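Local coordinates for protein acetyl-CoA acetyltransferase (PDB 3SS6) that probably catalyses the thiolytic cleavage of acetoacetyl-CoA and its reverse, the condensation of two acetyl-CoA molecules, as a tetrameric enzyme of the thiolase family, at residues A12-I17 and S216-P221. Sequence-based numbering, arbitrary orientation.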
ATOM      1  N   ALA A  12      39.319  -1.795  13.095  1.00 13.97           N
ATOM      2  CA  ALA A  12      38.006  -2.016  13.680  1.00 14.74           C
ATOM      3  C   ALA A  12      37.347  -0.661  13.857  1.00 14.86           C
ATOM      4  O   ALA A  12      37.761   0.128  14.708  1.00 14.63           O
ATOM      5  CB  ALA A  12      38.142  -2.727  15.020  1.00 13.98           C
ATOM      6  N   VAL A  13      36.342  -0.380  13.036  1.00 13.98           N
ATOM      7  CA  VAL A  13      35.719   0.941  13.030  1.00 10.93           C
ATOM      8  C   VAL A  13      34.203   0.833  12.943  1.00 12.45           C
ATOM      9  O   VAL A  13      33.671  -0.215  12.584  1.00 13.37           O
ATOM     10  CB  VAL A  13      36.231   1.811  11.869  1.00 11.24           C
ATOM     11  CG1 VAL A  13      37.690   2.202  12.106  1.00 14.32           C
ATOM     12  CG2 VAL A  13      36.056   1.094  10.530  1.00 14.25           C
ATOM     13  N   ARG A  14      33.506   1.920  13.267  1.00 13.09           N
ATOM     14  CA  ARG A  14      32.047   1.893  13.210  1.00 10.90           C
ATOM     15  C   ARG A  14      31.500   3.275  12.934  1.00 13.01           C
ATOM     16  O   ARG A  14      32.168   4.263  13.176  1.00 13.78           O
ATOM     17  CB  ARG A  14      31.480   1.399  14.541  1.00 11.10           C
ATOM     18  CG  ARG A  14      31.813   2.321  15.744  1.00 12.03           C
ATOM     19  CD  ARG A  14      31.100   1.802  17.002  1.00 13.37           C
ATOM     20  NE  ARG A  14      31.248   2.607  18.225  1.00 14.22           N
ATOM     21  CZ  ARG A  14      30.449   3.623  18.566  1.00 12.87           C
ATOM     22  NH1 ARG A  14      29.471   4.033  17.750  1.00 12.86           N
ATOM     23  NH2 ARG A  14      30.630   4.241  19.730  1.00 15.17           N
ATOM     24  N   SER A  15      30.277   3.348  12.421  1.00 12.23           N
ATOM     25  CA  SER A  15      29.593   4.639  12.378  1.00 11.31           C
ATOM     26  C   SER A  15      29.202   4.991  13.807  1.00 11.30           C
ATOM     27  O   SER A  15      29.191   4.117  14.683  1.00 12.07           O
ATOM     28  CB  SER A  15      28.329   4.533  11.515  1.00 12.61           C
ATOM     29  OG  SER A  15      27.338   3.734  12.157  1.00 13.50           O
ATOM     30  N   PRO A  16      28.854   6.263  14.057  1.00 12.67           N
ATOM     31  CA  PRO A  16      28.126   6.502  15.303  1.00 13.04           C
ATOM     32  C   PRO A  16      26.767   5.814  15.165  1.00 12.50           C
ATOM     33  O   PRO A  16      26.342   5.501  14.045  1.00 12.16           O
ATOM     34  CB  PRO A  16      27.941   8.039  15.336  1.00 13.61           C
ATOM     35  CG  PRO A  16      28.726   8.585  14.160  1.00 12.57           C
ATOM     36  CD  PRO A  16      28.837   7.439  13.173  1.00 13.04           C
ATOM     37  N   ILE A  17      26.096   5.586  16.289  1.00 12.76           N
ATOM     38  CA  ILE A  17      24.794   4.913  16.261  1.00 11.45           C
ATOM     39  C   ILE A  17      23.685   5.958  16.307  1.00 13.17           C
ATOM     40  O   ILE A  17      23.602   6.751  17.253  1.00 14.47           O
ATOM     41  CB  ILE A  17      24.659   3.909  17.419  1.00 12.89           C
ATOM     42  CG1 ILE A  17      25.737   2.821  17.296  1.00 12.14           C
ATOM     43  CG2 ILE A  17      23.260   3.284  17.420  1.00 12.58           C
ATOM     44  CD1 ILE A  17      25.915   1.980  18.550  1.00 15.03           C
ATOM     45  N   SER A 216      28.667  12.469  13.686  1.00 15.41           N
ATOM     46  CA  SER A 216      29.936  11.999  14.223  1.00 15.99           C
ATOM     47  C   SER A 216      29.861  11.497  15.667  1.00 17.88           C
ATOM     48  O   SER A 216      30.853  10.973  16.177  1.00 18.55           O
ATOM     49  CB  SER A 216      31.008  13.090  14.090  1.00 20.06           C
ATOM     50  OG  SER A 216      30.664  14.218  14.869  1.00 22.19           O
ATOM     51  N   LYS A 217      28.700  11.640  16.310  1.00 16.84           N
ATOM     52  CA  LYS A 217      28.553  11.252  17.713  1.00 15.89           C
ATOM     53  C   LYS A 217      27.302  10.408  17.949  1.00 17.83           C
ATOM     54  O   LYS A 217      26.228  10.715  17.425  1.00 17.65           O
ATOM     55  CB  LYS A 217      28.493  12.487  18.613  1.00 20.80           C
ATOM     56  CG  LYS A 217      29.576  13.523  18.318  1.00 32.42           C
ATOM     57  CD  LYS A 217      30.953  13.069  18.781  1.00 41.65           C
ATOM     58  CE  LYS A 217      31.051  13.080  20.302  1.00 48.42           C
ATOM     59  NZ  LYS A 217      32.436  12.847  20.808  1.00 50.16           N
ATOM     60  N   ASP A 218      27.451   9.363  18.756  1.00 14.80           N
ATOM     61  CA  ASP A 218      26.329   8.500  19.132  1.00 12.56           C
ATOM     62  C   ASP A 218      25.199   9.348  19.707  1.00 16.23           C
ATOM     63  O   ASP A 218      25.432  10.195  20.579  1.00 18.02           O
ATOM     64  CB  ASP A 218      26.798   7.485  20.180  1.00 13.30           C
ATOM     65  CG  ASP A 218      27.854   6.531  19.639  1.00 16.04           C
ATOM     66  OD1 ASP A 218      27.609   5.891  18.586  1.00 14.72           O
ATOM     67  OD2 ASP A 218      28.927   6.411  20.275  1.00 15.80           O
ATOM     68  N   GLU A 219      23.973   9.138  19.237  1.00 14.40           N
ATOM     69  CA  GLU A 219      22.922  10.051  19.666  1.00 17.92           C
ATOM     70  C   GLU A 219      21.882   9.433  20.601  1.00 13.97           C
ATOM     71  O   GLU A 219      20.992  10.143  21.083  1.00 17.01           O
ATOM     72  CB  GLU A 219      22.283  10.803  18.484  1.00 26.00           C
ATOM     73  CG  GLU A 219      21.628   9.907  17.487  1.00 22.67           C
ATOM     74  CD  GLU A 219      20.903  10.639  16.349  1.00 20.96           C
ATOM     75  OE1 GLU A 219      20.840  11.890  16.284  1.00 24.77           O
ATOM     76  OE2 GLU A 219      20.365   9.928  15.500  1.00 17.68           O
ATOM     77  N   HIS A 220      22.024   8.143  20.907  1.00 12.59           N
ATOM     78  CA  HIS A 220      21.069   7.492  21.809  1.00 14.41           C
ATOM     79  C   HIS A 220      21.269   7.838  23.294  1.00 16.62           C
ATOM     80  O   HIS A 220      20.298   7.935  24.032  1.00 16.29           O
ATOM     81  CB  HIS A 220      21.049   5.962  21.627  1.00 15.74           C
ATOM     82  CG  HIS A 220      19.778   5.325  22.099  1.00 17.07           C
ATOM     83  ND1 HIS A 220      18.636   5.292  21.327  1.00 20.39           N
ATOM     84  CD2 HIS A 220      19.460   4.718  23.267  1.00 17.69           C
ATOM     85  CE1 HIS A 220      17.673   4.680  21.992  1.00 19.44           C
ATOM     86  NE2 HIS A 220      18.145   4.323  23.172  1.00 17.92           N
ATOM     87  N   PRO A 221      22.524   7.992  23.747  1.00 15.35           N
ATOM     88  CA  PRO A 221      22.683   8.273  25.179  1.00 17.88           C
ATOM     89  C   PRO A 221      22.003   9.579  25.575  1.00 20.15           C
ATOM     90  O   PRO A 221      22.080  10.561  24.826  1.00 19.83           O
ATOM     91  CB  PRO A 221      24.199   8.370  25.345  1.00 15.87           C
ATOM     92  CG  PRO A 221      24.719   7.390  24.294  1.00 14.27           C
ATOM     93  CD  PRO A 221      23.810   7.672  23.102  1.00 15.91           C
TER
HETATM   94  O   HOH W   1      23.820   6.101  19.944  1.00 14.72           O
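Arg14 meets Asp218 end-on in a bidentate salt bridge: NH1 lies 2.8 Å from OD1 and NH2 lies 2.8 Å from OD2. Both bonds run to syn lone pairs, and the guanidinium and carboxylate planes differ by only 16°, so the two groups lie nearly coplanar and the paired bonds hold both against rotation. With CG between the backbone N and the carbonyl carbon (chi1 63°), an extended chain carries the guanidinium to Asp218. Asp218 OD1 also accepts from Ile17 N at 2.8 Å through its anti lone pair, so one buried oxygen ties a side chain and a backbone together. One residue on, Glu219 N donates to Ile17 O at 3.1 Å, nearly straight at 174°. Pro16 lays CG and CB along the backbone of Ser216 and Lys217, CG coming 3.5 Å from Ser216 C. Looser is the exposed edge, where Lys217 turns its side chain away; farther along, a water donates to Ile17 O and accepts from His220 N. The contact pins the loop after strand 212-215 to the interrupted part of strand 7-19, a central strand of the thiolase sheet, where regular strand gives way at Ser15-Ile17. Arg14 NE donates to Gln200 OE1, Phe197 adds a cation-pi contact, and helix 352-370 touches Arg14 and Ile17.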